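Suppressor protein MPT5 (Saccharomyces cerevisiae, PDB 5BZ1) binds short recognition sequences in the 3'-UTRs of target mRNAs through its Pumilio-repeat domain, the part described here, and regulates their expression after transcription. Local coordinates at residues 82-86 with 114-118; 90-94 with 131-135; 229-233 with 263-267; 164-170 with 197-202; 298-303 with 360-365. All blocks are in the same frame, centred on the assembly; numbering follows the deposited sequence.

Contact 1 (82-86 with 114-118); sequences IQTIY and QIDLI
Ile82 and Leu117 carry most of this apolar contact between helix 75-85 and helix 112-121. The CG2 branch of Ile82 lies 3.7 Å from Leu117 CB and also reaches CG1 of Ile118, while its longer branch runs along to Gln114: CD1 of Ile82 sits 3.7 Å from Gln114 CB, the two side chains crossing at about a right angle. Leu117 divides its methyls in turn. Its CD1 packs against CG of Gln83, 3.5 Å away, at the exposed margin, and its CD2 meets CE2 of Tyr86 at 3.8 Å.

The backbones are close at Tyr86, whose CB is 3.5 Å from Leu117 O. Tyr86 CG stands between its own backbone N and carbonyl carbon (chi1 80°), a setting from which the ring crosses Leu117 at a slant. The amide of Gln114 is held outside the two segments, OE1 accepting from Asp110 N just before its own helix and NE2 bonding Thr79 OG1 on helix 75-85.

Helix 98-107 backs the apolar cluster, with Ile105 against Ile82 and Ile106 against Ile118. At the far end the Tyr86 hydroxyl bonds Lys120 NZ and its ring meets Phe126 edge-to-face, while helix 53-57 packs on Ile85.

Contact 2 (90-94 with 131-135); sequences FQISI and QVVTL
The backbones of helix 89-93 and helix 129-137 keep a nearly even spacing here, with CA of Phe90 7.2 Å from CA of Gln131 and CA of Ile94 6.8 Å from CA of Leu135. Phe90 fills much of the gap. With CG anti to the backbone N (chi1 176°), its ring reaches across to the other helix and is sandwiched between two aliphatic groups. Gln131 CG lies over one face in a CH-pi contact, 3.8 Å from the centroid of the Phe90 ring and 14° off the normal; CG2 of Ile94, from the same segment as Phe90, covers the opposite face toward the rim. The extended Gln131 chain continues over the ring, so that its amide stacks on it with the planes 25° apart and NE2 3.7 Å from Phe90 CD2. Thr134 comes in at the ring edge, its CG2 4.0 Å from Phe90 CE1.

Leu135 closes the other end. Its CD2 methyl is shared by three residues of the facing segment, lying 3.6 Å from Phe90 CD1 and touching Ser93 CB and Ile94 CG2 as well. The Ser93 hydroxyl turns back to its own helix and bonds Val89 O. Phe122 packs on both Ser93 and Leu135, and Ile94 O is bonded by Asn140 ND2.

Pumilio repeats 3 and 4 meet through these short helices, whose side-by-side packing, repeated from unit to unit, is the stacking of the PUF superhelix; the nearest atom of the bound RNA is about 7 Å away.

Contact 3 (229-233 with 263-267); sequences DFYLL and KLFRI
Lys263 reaches from helix 253-273 to Asp229 near the start of helix 229-240 and closes a salt bridge, NZ to OD1 of Asp229 at 2.9 Å. Its chain runs straight as far as CE and bends only at the last torsion (chi4 60°), which turns the ammonium group onto the carboxylate. The nitrogen arrives on the syn side of OD1 but 34° out of the carboxylate plane. It also donates to Leu223 O, so two acceptors grip this one ammonium group. On the way the aliphatic part of the lysine rubs against Leu233, CD of Lys263 lying 3.8 Å from Leu233 CD2.

Leu264 adds a looser contact to the same methyl, its CD2 4.1 Å from Leu233 CD2. One turn on from Lys263, Ile267 meets Leu233 tip to tip, CD1 of Ile267 3.6 Å from CD1 of Leu233. The same Ile267 CD1 slides past Asp229 and comes 3.7 Å from its OD2, placing a methyl beside the carboxylate oxygen that the lysine does not bond.

The two short helical segments run roughly antiparallel, at 146°, with axes 12.9 Å apart, and the side chains of Lys263, Leu233 and Ile267 span the distance between Pumilio repeats 6 and 7. Helix 288-307 packs against both: Val290 touches Asp229 and Ile267, and Ser294 touches Leu233 and Ile267.

Contact 4 (164-170 with 197-202); sequences IVEQNNI and KISVKI
Ile170 and Lys201 meet within the layered helices of the Pumilio array, where a tight turn between helix 158-165 and helix 169-174 faces helix 192-204. In Ile170, chi1 (-172°) sets CG1 opposite the amide nitrogen and against Ile202, 3.6 Å from CG1 of Ile202, the side chains at about a right angle. A bend at chi2 (61°) then brings CD1 down on the same Ile202 CG1 and toward Ile198, where CD1 of Ile170 lies 4.1 Å from Ile198 CG2. The remaining branch, CG2, settles 3.7 Å from Lys201 O.

Ile198 CG2 also meets Ile164 CG2, which lies beside Ile170 CD1. Next to it Val165 sets CG1 3.8 Å from the carbonyl oxygen of Lys197. Leu183 and Leu186 of helix 179-189 close over this isoleucine cluster.

The turn is type II' from Glu166 to Asn169, pinned by Asn169 N bonding Glu166 O. On its outer side Gln167 NE2 donates to Glu166 OE2 in a bent bond. Lys201 fills the inner side: its chi1, -126°, lies off the staggered positions, and a bend at chi2 carries an otherwise extended chain beneath the turn. There its CE methylene touches two backbone carbonyl oxygens, 3.3 Å from Val165 O and 3.2 Å from Gln167 O, while NZ goes on to a weak hydrogen bond with Gln204 OE1.

Contact 5 (298-303 with 360-365); sequences LLTTID and DFSLKI
Ile302 points into the groove between Phe361 and Lys364 and uses both of its branches. Its CD1 comes up to the Phe361 ring at about a right angle between the side chains, 3.6 Å from CE1 of Phe361, and reaches CD1 of Ile365 at 3.9 Å as well. Its CG2 lies instead against the lysine, 3.8 Å from Lys364 CB. Phe361, its CG trans to its own amide nitrogen (chi1 174°), swings its ring back toward the facing helix, where Leu298 approaches the same ring corner obliquely, CD2 of Leu298 being 3.8 Å from CE1 of Phe361. Ile365 CB covers one face of the ring from within its own helix, offset toward the rim.

Segments of helices 288-307 and 354-375 run nearly parallel here; their axes are 14° apart in direction and 10.0 Å apart at closest approach. They pack at the C-terminal end of the PUF homology domain, where Tyr331 meets the Phe361 ring edge-to-face and Phe265 of helix 253-273 touches both Leu298 and Phe361.

On the other side of Ile302, Leu299 lays its CD2 methyl over the backbone at Phe361, 3.8 Å from CA of that residue. Lys364 passes alongside it, and a final kink at CE (chi4 -66°) tips its ammonium group toward Asp303. NZ of Lys364 bonds OD1 of Asp303 at 2.7 Å, using the syn lone pair, so the ammonium group also lies near OD2 of Asp303, at 3.3 Å.

Overall arrangement
All five contacts lie in one all-helical PUM-HD domain and follow its length from contact 1 to contact 5, whose centres are 58 Å apart. Contacts 1 and 2 interleave along the chain, helix 75-85 preceding helix 89-93 and helix 112-121 preceding helix 129-137; they touch, with centres 16 Å apart. Contact 4 comes next in sequence and packs on contact 2 through Val133 and Asn169. Contact 3 follows, linked to contact 4 by a probable hydrogen bond between Tyr231 OH and Ser199 OG, and Phe265 joins it to contact 5. Neighbour thus touches neighbour, giving a continuous scaffold of stacked helices along which the RNA is bound.

Contact 1 (82-86 with 114-118)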
# COMPACT_ATOMS: atom_id res chain seq x y z
N ILE A 82 -8.35 27.87 -2.63
CA ILE A 82 -8.67 26.55 -3.15
C ILE A 82 -9.66 26.64 -4.32
O ILE A 82 -9.54 25.90 -5.30
CB ILE A 82 -9.19 25.62 -2.04
CG1 ILE A 82 -8.07 25.32 -1.04
CG2 ILE A 82 -9.73 24.32 -2.62
CD1 ILE A 82 -8.51 24.49 0.16
N GLN A 83 -10.62 27.56 -4.21
CA GLN A 83 -11.57 27.81 -5.29
C GLN A 83 -10.85 28.22 -6.57
O GLN A 83 -11.29 27.90 -7.67
CB GLN A 83 -12.56 28.91 -4.89
CG GLN A 83 -13.89 28.39 -4.34
CD GLN A 83 -14.68 29.46 -3.60
OE1 GLN A 83 -14.18 30.57 -3.38
NE2 GLN A 83 -15.91 29.13 -3.22
N THR A 84 -9.73 28.92 -6.42
CA THR A 84 -8.98 29.43 -7.57
C THR A 84 -8.22 28.32 -8.30
O THR A 84 -8.14 28.32 -9.53
CB THR A 84 -7.99 30.54 -7.14
OG1 THR A 84 -8.69 31.55 -6.41
CG2 THR A 84 -7.32 31.17 -8.36
N ILE A 85 -7.67 27.37 -7.55
CA ILE A 85 -6.72 26.42 -8.12
C ILE A 85 -7.17 24.96 -8.21
O ILE A 85 -6.44 24.13 -8.75
CB ILE A 85 -5.34 26.49 -7.41
CG1 ILE A 85 -5.48 26.25 -5.91
CG2 ILE A 85 -4.67 27.84 -7.66
CD1 ILE A 85 -5.37 24.80 -5.49
N TYR A 86 -8.35 24.63 -7.68
CA TYR A 86 -8.80 23.23 -7.71
C TYR A 86 -8.88 22.58 -9.10
O TYR A 86 -8.60 21.39 -9.22
CB TYR A 86 -10.10 23.02 -6.90
CG TYR A 86 -11.39 23.41 -7.59
CD1 TYR A 86 -12.03 22.55 -8.48
CD2 TYR A 86 -12.00 24.63 -7.32
CE1 TYR A 86 -13.22 22.91 -9.10
CE2 TYR A 86 -13.18 24.99 -7.93
CZ TYR A 86 -13.78 24.13 -8.81
OH TYR A 86 -14.96 24.50 -9.41
N GLN A 114 -13.84 23.05 1.77
CA GLN A 114 -12.51 23.05 1.16
C GLN A 114 -12.12 21.66 0.66
O GLN A 114 -11.54 21.52 -0.41
CB GLN A 114 -11.47 23.57 2.15
CG GLN A 114 -11.57 25.07 2.44
CD GLN A 114 -10.72 25.49 3.62
OE1 GLN A 114 -9.86 24.74 4.08
NE2 GLN A 114 -10.95 26.71 4.12
N ILE A 115 -12.42 20.64 1.46
CA ILE A 115 -12.11 19.26 1.08
C ILE A 115 -12.85 18.86 -0.19
O ILE A 115 -12.26 18.28 -1.10
CB ILE A 115 -12.42 18.28 2.24
CG1 ILE A 115 -11.47 18.53 3.41
CG2 ILE A 115 -12.29 16.83 1.77
CD1 ILE A 115 -11.80 17.72 4.66
N ASP A 116 -14.14 19.18 -0.25
CA ASP A 116 -14.96 18.85 -1.42
C ASP A 116 -14.51 19.57 -2.70
O ASP A 116 -14.61 19.01 -3.79
CB ASP A 116 -16.44 19.10 -1.13
CG ASP A 116 -17.03 18.07 -0.19
OD1 ASP A 116 -16.40 17.00 -0.01
OD2 ASP A 116 -18.12 18.32 0.37
N LEU A 117 -14.03 20.80 -2.56
CA LEU A 117 -13.47 21.53 -3.70
C LEU A 117 -12.24 20.81 -4.26
O LEU A 117 -12.12 20.61 -5.47
CB LEU A 117 -13.10 22.96 -3.31
CG LEU A 117 -14.27 23.95 -3.22
CD1 LEU A 117 -13.80 25.28 -2.66
CD2 LEU A 117 -14.90 24.15 -4.59
N ILE A 118 -11.34 20.42 -3.37
CA ILE A 118 -10.15 19.65 -3.75
C ILE A 118 -10.54 18.34 -4.44
O ILE A 118 -10.02 18.00 -5.50
CB ILE A 118 -9.27 19.36 -2.52
CG1 ILE A 118 -8.59 20.64 -2.03
CG2 ILE A 118 -8.23 18.30 -2.83
CD1 ILE A 118 -7.95 20.51 -0.65

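Contact 2 (90-94 with 131-135)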
# COMPACT_ATOMS: atom_id res chain seq x y z
N PHE A 90 -3.97 18.39 -11.02
CA PHE A 90 -3.08 17.48 -11.74
C PHE A 90 -1.76 18.14 -12.07
O PHE A 90 -0.69 17.58 -11.80
CB PHE A 90 -3.72 16.95 -13.03
CG PHE A 90 -2.79 16.08 -13.84
CD1 PHE A 90 -2.56 14.76 -13.47
CD2 PHE A 90 -2.15 16.57 -14.97
CE1 PHE A 90 -1.70 13.95 -14.20
CE2 PHE A 90 -1.29 15.77 -15.71
CZ PHE A 90 -1.07 14.45 -15.33
N GLN A 91 -1.83 19.33 -12.66
CA GLN A 91 -0.64 20.10 -13.02
C GLN A 91 0.21 20.40 -11.79
O GLN A 91 1.44 20.33 -11.83
CB GLN A 91 -1.05 21.40 -13.69
CG GLN A 91 0.09 22.40 -13.88
CD GLN A 91 -0.40 23.73 -14.39
OE1 GLN A 91 -1.60 23.98 -14.45
NE2 GLN A 91 0.54 24.59 -14.78
N ILE A 92 -0.46 20.73 -10.70
CA ILE A 92 0.21 21.05 -9.45
C ILE A 92 0.89 19.82 -8.84
O ILE A 92 2.04 19.90 -8.39
CB ILE A 92 -0.78 21.66 -8.44
CG1 ILE A 92 -1.27 23.02 -8.95
CG2 ILE A 92 -0.13 21.81 -7.08
CD1 ILE A 92 -2.45 23.59 -8.17
N SER A 93 0.19 18.69 -8.84
CA SER A 93 0.69 17.47 -8.19
C SER A 93 1.94 16.87 -8.85
O SER A 93 2.79 16.30 -8.16
CB SER A 93 -0.43 16.43 -8.11
OG SER A 93 -1.56 16.95 -7.44
N ILE A 94 2.04 16.99 -10.17
CA ILE A 94 3.20 16.47 -10.89
C ILE A 94 4.38 17.44 -10.82
O ILE A 94 5.49 17.11 -11.25
CB ILE A 94 2.89 16.20 -12.37
CG1 ILE A 94 2.56 17.50 -13.10
CG2 ILE A 94 1.76 15.19 -12.51
CD1 ILE A 94 2.26 17.31 -14.57
N GLN A 131 -5.06 10.29 -15.95
CA GLN A 131 -4.25 11.25 -15.21
C GLN A 131 -4.12 10.88 -13.73
O GLN A 131 -3.06 11.09 -13.14
CB GLN A 131 -4.81 12.67 -15.39
CG GLN A 131 -4.42 13.32 -16.71
CD GLN A 131 -5.12 14.65 -16.95
OE1 GLN A 131 -6.23 14.86 -16.46
NE2 GLN A 131 -4.47 15.54 -17.68
N VAL A 132 -5.17 10.31 -13.15
CA VAL A 132 -5.12 9.86 -11.75
C VAL A 132 -4.12 8.71 -11.58
O VAL A 132 -3.35 8.69 -10.62
CB VAL A 132 -6.50 9.43 -11.22
CG1 VAL A 132 -6.38 8.88 -9.81
CG2 VAL A 132 -7.47 10.60 -11.23
N VAL A 133 -4.14 7.76 -12.51
CA VAL A 133 -3.17 6.67 -12.50
C VAL A 133 -1.75 7.24 -12.56
O VAL A 133 -0.87 6.83 -11.80
CB VAL A 133 -3.40 5.69 -13.67
CG1 VAL A 133 -2.24 4.72 -13.80
CG2 VAL A 133 -4.71 4.93 -13.49
N THR A 134 -1.56 8.20 -13.46
CA THR A 134 -0.29 8.91 -13.58
C THR A 134 0.14 9.54 -12.25
O THR A 134 1.30 9.41 -11.85
CB THR A 134 -0.35 9.97 -14.69
OG1 THR A 134 -0.42 9.32 -15.96
CG2 THR A 134 0.87 10.87 -14.64
N LEU A 135 -0.79 10.19 -11.57
CA LEU A 135 -0.51 10.78 -10.26
C LEU A 135 -0.07 9.72 -9.23
O LEU A 135 0.87 9.95 -8.47
CB LEU A 135 -1.74 11.52 -9.73
CG LEU A 135 -2.07 12.84 -10.44
CD1 LEU A 135 -3.20 13.56 -9.75
CD2 LEU A 135 -0.84 13.72 -10.50

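Contact 3 (229-233 with 263-267)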
# COMPACT_ATOMS: atom_id res chain seq x y z
N ASP A 229 -10.52 -13.13 4.77
CA ASP A 229 -10.28 -14.57 4.91
C ASP A 229 -11.39 -15.44 4.31
O ASP A 229 -11.10 -16.46 3.68
CB ASP A 229 -10.11 -14.93 6.40
CG ASP A 229 -8.79 -14.44 6.97
OD1 ASP A 229 -8.08 -13.68 6.28
OD2 ASP A 229 -8.48 -14.79 8.13
N PHE A 230 -12.64 -15.03 4.48
CA PHE A 230 -13.79 -15.85 4.10
C PHE A 230 -13.88 -16.18 2.60
O PHE A 230 -14.55 -17.14 2.22
CB PHE A 230 -15.10 -15.23 4.60
CG PHE A 230 -15.57 -14.06 3.78
CD1 PHE A 230 -16.58 -14.22 2.83
CD2 PHE A 230 -15.01 -12.80 3.95
CE1 PHE A 230 -17.02 -13.14 2.07
CE2 PHE A 230 -15.44 -11.72 3.20
CZ PHE A 230 -16.45 -11.89 2.25
N TYR A 231 -13.20 -15.40 1.77
CA TYR A 231 -13.21 -15.66 0.32
C TYR A 231 -11.81 -15.73 -0.29
O TYR A 231 -11.59 -16.51 -1.23
CB TYR A 231 -14.04 -14.60 -0.41
CG TYR A 231 -13.32 -13.30 -0.64
CD1 TYR A 231 -12.72 -13.01 -1.86
CD2 TYR A 231 -13.23 -12.35 0.37
CE1 TYR A 231 -12.06 -11.82 -2.06
CE2 TYR A 231 -12.58 -11.16 0.18
CZ TYR A 231 -11.99 -10.90 -1.03
OH TYR A 231 -11.34 -9.71 -1.20
N LEU A 232 -10.88 -14.93 0.22
CA LEU A 232 -9.57 -14.77 -0.43
C LEU A 232 -8.74 -16.06 -0.49
O LEU A 232 -8.09 -16.33 -1.49
CB LEU A 232 -8.77 -13.65 0.23
CG LEU A 232 -7.49 -13.25 -0.51
CD1 LEU A 232 -7.81 -12.80 -1.93
CD2 LEU A 232 -6.73 -12.16 0.23
N LEU A 233 -8.77 -16.84 0.59
CA LEU A 233 -8.01 -18.09 0.65
C LEU A 233 -8.42 -19.05 -0.46
O LEU A 233 -7.60 -19.45 -1.28
CB LEU A 233 -8.20 -18.75 2.02
CG LEU A 233 -7.56 -18.05 3.22
CD1 LEU A 233 -8.17 -18.55 4.52
CD2 LEU A 233 -6.06 -18.26 3.22
N LYS A 263 -0.28 -18.53 6.81
CA LYS A 263 -1.62 -18.04 7.13
C LYS A 263 -2.57 -19.21 7.42
O LYS A 263 -3.38 -19.14 8.34
CB LYS A 263 -2.17 -17.19 5.98
CG LYS A 263 -3.50 -16.55 6.29
CD LYS A 263 -4.01 -15.69 5.15
CE LYS A 263 -5.34 -15.07 5.51
NZ LYS A 263 -5.26 -14.21 6.72
N LEU A 264 -2.46 -20.27 6.62
CA LEU A 264 -3.25 -21.47 6.82
C LEU A 264 -2.98 -22.08 8.19
O LEU A 264 -3.90 -22.42 8.93
CB LEU A 264 -2.96 -22.50 5.73
CG LEU A 264 -3.46 -22.20 4.31
CD1 LEU A 264 -3.00 -23.26 3.34
CD2 LEU A 264 -4.98 -22.09 4.28
N PHE A 265 -1.70 -22.22 8.52
CA PHE A 265 -1.27 -22.76 9.81
C PHE A 265 -1.81 -21.93 10.97
O PHE A 265 -2.35 -22.47 11.93
CB PHE A 265 0.26 -22.79 9.87
CG PHE A 265 0.88 -23.99 9.20
CD1 PHE A 265 0.30 -25.25 9.31
CD2 PHE A 265 2.05 -23.85 8.47
CE1 PHE A 265 0.88 -26.35 8.69
CE2 PHE A 265 2.63 -24.95 7.85
CZ PHE A 265 2.04 -26.20 7.96
N ARG A 266 -1.68 -20.61 10.86
CA ARG A 266 -2.08 -19.71 11.95
C ARG A 266 -3.59 -19.76 12.22
O ARG A 266 -4.02 -19.72 13.37
CB ARG A 266 -1.63 -18.28 11.66
CG ARG A 266 -1.79 -17.35 12.85
CD ARG A 266 -1.09 -16.02 12.63
NE ARG A 266 -0.84 -15.33 13.89
CZ ARG A 266 -0.26 -14.14 13.99
NH1 ARG A 266 0.12 -13.49 12.89
NH2 ARG A 266 -0.06 -13.59 15.18
N ILE A 267 -4.38 -19.84 11.15
CA ILE A 267 -5.83 -19.92 11.28
C ILE A 267 -6.25 -21.20 12.00
O ILE A 267 -7.05 -21.16 12.94
CB ILE A 267 -6.52 -19.85 9.90
CG1 ILE A 267 -6.54 -18.40 9.39
CG2 ILE A 267 -7.95 -20.37 9.99
CD1 ILE A 267 -7.08 -18.25 7.99

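Contact 4 (164-170 with 197-202)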
# COMPACT_ATOMS: atom_id res chain seq x y z
N ILE A 164 -8.31 2.93 -10.09
CA ILE A 164 -7.69 1.64 -9.84
C ILE A 164 -8.44 0.49 -10.51
O ILE A 164 -7.82 -0.38 -11.14
CB ILE A 164 -7.58 1.36 -8.33
CG1 ILE A 164 -6.58 2.32 -7.70
CG2 ILE A 164 -7.15 -0.07 -8.06
CD1 ILE A 164 -6.53 2.25 -6.20
N VAL A 165 -9.76 0.47 -10.38
CA VAL A 165 -10.56 -0.65 -10.87
C VAL A 165 -10.89 -0.57 -12.36
O VAL A 165 -11.46 -1.50 -12.92
CB VAL A 165 -11.87 -0.83 -10.07
CG1 VAL A 165 -11.58 -0.90 -8.58
CG2 VAL A 165 -12.85 0.31 -10.37
N GLU A 166 -10.54 0.55 -12.99
CA GLU A 166 -10.80 0.72 -14.42
C GLU A 166 -9.93 -0.22 -15.26
O GLU A 166 -8.70 -0.13 -15.22
CB GLU A 166 -10.56 2.17 -14.84
CG GLU A 166 -10.83 2.46 -16.31
CD GLU A 166 -12.32 2.51 -16.64
OE1 GLU A 166 -13.14 2.52 -15.71
OE2 GLU A 166 -12.65 2.54 -17.85
N GLN A 167 -10.58 -1.12 -15.99
CA GLN A 167 -9.90 -2.06 -16.89
C GLN A 167 -8.76 -2.83 -16.20
O GLN A 167 -9.01 -3.61 -15.28
CB GLN A 167 -9.41 -1.34 -18.15
CG GLN A 167 -10.54 -0.98 -19.12
CD GLN A 167 -10.19 0.15 -20.06
OE1 GLN A 167 -9.23 0.07 -20.83
NE2 GLN A 167 -10.97 1.22 -20.01
N ASN A 168 -7.53 -2.61 -16.65
CA ASN A 168 -6.38 -3.31 -16.08
C ASN A 168 -5.41 -2.38 -15.33
O ASN A 168 -4.23 -2.69 -15.18
CB ASN A 168 -5.62 -4.09 -17.15
CG ASN A 168 -4.94 -3.17 -18.16
OD1 ASN A 168 -5.45 -2.10 -18.49
ND2 ASN A 168 -3.77 -3.59 -18.64
N ASN A 169 -5.92 -1.24 -14.87
CA ASN A 169 -5.11 -0.29 -14.12
C ASN A 169 -4.52 -0.88 -12.83
O ASN A 169 -3.52 -0.37 -12.32
CB ASN A 169 -5.91 0.98 -13.80
CG ASN A 169 -6.26 1.79 -15.04
OD1 ASN A 169 -5.75 1.53 -16.13
ND2 ASN A 169 -7.12 2.79 -14.87
N ILE A 170 -5.13 -1.94 -12.32
CA ILE A 170 -4.60 -2.61 -11.13
C ILE A 170 -3.17 -3.11 -11.38
O ILE A 170 -2.33 -3.09 -10.48
CB ILE A 170 -5.51 -3.77 -10.64
CG1 ILE A 170 -5.02 -4.31 -9.29
CG2 ILE A 170 -5.58 -4.90 -11.66
CD1 ILE A 170 -5.03 -3.28 -8.18
N LYS A 197 -13.86 -4.17 -3.92
CA LYS A 197 -13.82 -3.76 -5.32
C LYS A 197 -12.42 -3.87 -5.91
O LYS A 197 -12.24 -4.28 -7.05
CB LYS A 197 -14.37 -2.33 -5.47
CG LYS A 197 -15.89 -2.25 -5.43
CD LYS A 197 -16.38 -0.84 -5.09
CE LYS A 197 -15.92 0.19 -6.11
NZ LYS A 197 -16.52 -0.03 -7.46
N ILE A 198 -11.42 -3.51 -5.10
CA ILE A 198 -10.03 -3.58 -5.53
C ILE A 198 -9.55 -5.03 -5.59
O ILE A 198 -8.82 -5.42 -6.51
CB ILE A 198 -9.12 -2.75 -4.59
CG1 ILE A 198 -9.56 -1.29 -4.60
CG2 ILE A 198 -7.66 -2.87 -5.00
CD1 ILE A 198 -8.74 -0.39 -3.69
N SER A 199 -9.96 -5.83 -4.62
CA SER A 199 -9.59 -7.24 -4.56
C SER A 199 -10.12 -8.05 -5.74
O SER A 199 -9.44 -8.95 -6.24
CB SER A 199 -10.07 -7.86 -3.25
OG SER A 199 -10.01 -9.27 -3.31
N VAL A 200 -11.34 -7.73 -6.18
CA VAL A 200 -11.91 -8.35 -7.37
C VAL A 200 -10.97 -8.16 -8.56
O VAL A 200 -10.69 -9.11 -9.29
CB VAL A 200 -13.31 -7.77 -7.70
CG1 VAL A 200 -13.74 -8.17 -9.10
CG2 VAL A 200 -14.33 -8.24 -6.67
N LYS A 201 -10.47 -6.95 -8.73
CA LYS A 201 -9.55 -6.64 -9.82
C LYS A 201 -8.19 -7.31 -9.62
O LYS A 201 -7.57 -7.80 -10.57
CB LYS A 201 -9.41 -5.13 -9.98
CG LYS A 201 -9.69 -4.64 -11.39
CD LYS A 201 -11.09 -5.00 -11.87
CE LYS A 201 -11.25 -4.73 -13.36
NZ LYS A 201 -12.64 -5.01 -13.83
N ILE A 202 -7.72 -7.35 -8.37
CA ILE A 202 -6.46 -8.01 -8.04
C ILE A 202 -6.51 -9.51 -8.36
O ILE A 202 -5.56 -10.06 -8.94
CB ILE A 202 -6.09 -7.79 -6.55
CG1 ILE A 202 -5.52 -6.39 -6.34
CG2 ILE A 202 -5.08 -8.83 -6.08
CD1 ILE A 202 -5.32 -6.00 -4.88

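Contact 5 (298-303 with 360-365)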
# COMPACT_ATOMS: atom_id res chain seq x y z
N LEU A 298 -4.87 -26.85 3.10
CA LEU A 298 -3.60 -27.26 3.68
C LEU A 298 -3.27 -28.70 3.31
O LEU A 298 -2.17 -29.00 2.86
CB LEU A 298 -3.62 -27.08 5.20
CG LEU A 298 -2.35 -27.50 5.96
CD1 LEU A 298 -1.13 -26.78 5.41
CD2 LEU A 298 -2.49 -27.24 7.46
N LEU A 299 -4.25 -29.59 3.48
CA LEU A 299 -4.10 -30.99 3.13
C LEU A 299 -3.78 -31.16 1.64
O LEU A 299 -2.91 -31.94 1.26
CB LEU A 299 -5.36 -31.78 3.48
CG LEU A 299 -5.71 -31.93 4.96
CD1 LEU A 299 -7.00 -32.72 5.14
CD2 LEU A 299 -4.56 -32.60 5.70
N THR A 300 -4.50 -30.41 0.80
CA THR A 300 -4.26 -30.42 -0.64
C THR A 300 -2.86 -29.88 -0.96
O THR A 300 -2.19 -30.39 -1.86
CB THR A 300 -5.33 -29.59 -1.37
OG1 THR A 300 -6.64 -30.01 -0.96
CG2 THR A 300 -5.20 -29.75 -2.88
N THR A 301 -2.43 -28.87 -0.22
CA THR A 301 -1.11 -28.28 -0.39
C THR A 301 -0.00 -29.28 -0.03
O THR A 301 1.03 -29.34 -0.69
CB THR A 301 -0.96 -26.99 0.45
OG1 THR A 301 -1.86 -25.99 -0.05
CG2 THR A 301 0.47 -26.46 0.37
N ILE A 302 -0.23 -30.06 1.03
CA ILE A 302 0.73 -31.08 1.45
C ILE A 302 0.85 -32.15 0.37
O ILE A 302 1.95 -32.62 0.08
CB ILE A 302 0.33 -31.72 2.80
CG1 ILE A 302 0.31 -30.66 3.91
CG2 ILE A 302 1.30 -32.83 3.18
CD1 ILE A 302 -0.13 -31.19 5.26
N ASP A 303 -0.28 -32.52 -0.23
CA ASP A 303 -0.30 -33.49 -1.33
C ASP A 303 0.54 -33.01 -2.52
O ASP A 303 1.32 -33.77 -3.09
CB ASP A 303 -1.74 -33.74 -1.79
CG ASP A 303 -2.55 -34.55 -0.79
OD1 ASP A 303 -1.95 -35.23 0.07
OD2 ASP A 303 -3.80 -34.51 -0.87
N ASP A 360 -5.67 -36.70 9.74
CA ASP A 360 -5.26 -36.68 8.33
C ASP A 360 -3.99 -35.85 8.14
O ASP A 360 -3.12 -36.21 7.35
CB ASP A 360 -6.39 -36.13 7.45
CG ASP A 360 -7.60 -37.04 7.41
OD1 ASP A 360 -7.43 -38.27 7.23
OD2 ASP A 360 -8.73 -36.53 7.57
N PHE A 361 -3.89 -34.74 8.87
CA PHE A 361 -2.71 -33.88 8.78
C PHE A 361 -1.45 -34.60 9.25
O PHE A 361 -0.43 -34.59 8.57
CB PHE A 361 -2.91 -32.60 9.59
CG PHE A 361 -1.68 -31.74 9.66
CD1 PHE A 361 -1.38 -30.86 8.63
CD2 PHE A 361 -0.83 -31.80 10.76
CE1 PHE A 361 -0.25 -30.07 8.69
CE2 PHE A 361 0.31 -31.02 10.82
CZ PHE A 361 0.60 -30.14 9.78
N SER A 362 -1.53 -35.21 10.43
CA SER A 362 -0.39 -35.92 11.01
C SER A 362 0.12 -37.02 10.09
O SER A 362 1.33 -37.25 9.99
CB SER A 362 -0.76 -36.52 12.37
OG SER A 362 -0.99 -35.51 13.33
N LEU A 363 -0.80 -37.69 9.41
CA LEU A 363 -0.46 -38.74 8.46
C LEU A 363 0.28 -38.17 7.25
O LEU A 363 1.36 -38.64 6.90
CB LEU A 363 -1.73 -39.49 8.04
CG LEU A 363 -1.72 -40.63 7.01
CD1 LEU A 363 -1.92 -40.10 5.60
CD2 LEU A 363 -0.46 -41.49 7.10
N LYS A 364 -0.30 -37.16 6.62
CA LYS A 364 0.28 -36.57 5.41
C LYS A 364 1.60 -35.85 5.67
O LYS A 364 2.52 -35.92 4.85
CB LYS A 364 -0.71 -35.62 4.74
CG LYS A 364 -1.87 -36.30 4.03
CD LYS A 364 -2.76 -35.27 3.34
CE LYS A 364 -3.95 -35.92 2.66
NZ LYS A 364 -3.55 -36.78 1.52
N ILE A 365 1.70 -35.15 6.80
CA ILE A 365 2.92 -34.41 7.11
C ILE A 365 4.03 -35.36 7.55
O ILE A 365 5.21 -35.13 7.27
CB ILE A 365 2.67 -33.28 8.16
CG1 ILE A 365 3.69 -32.15 7.99
CG2 ILE A 365 2.69 -33.81 9.58
CD1 ILE A 365 3.44 -31.30 6.76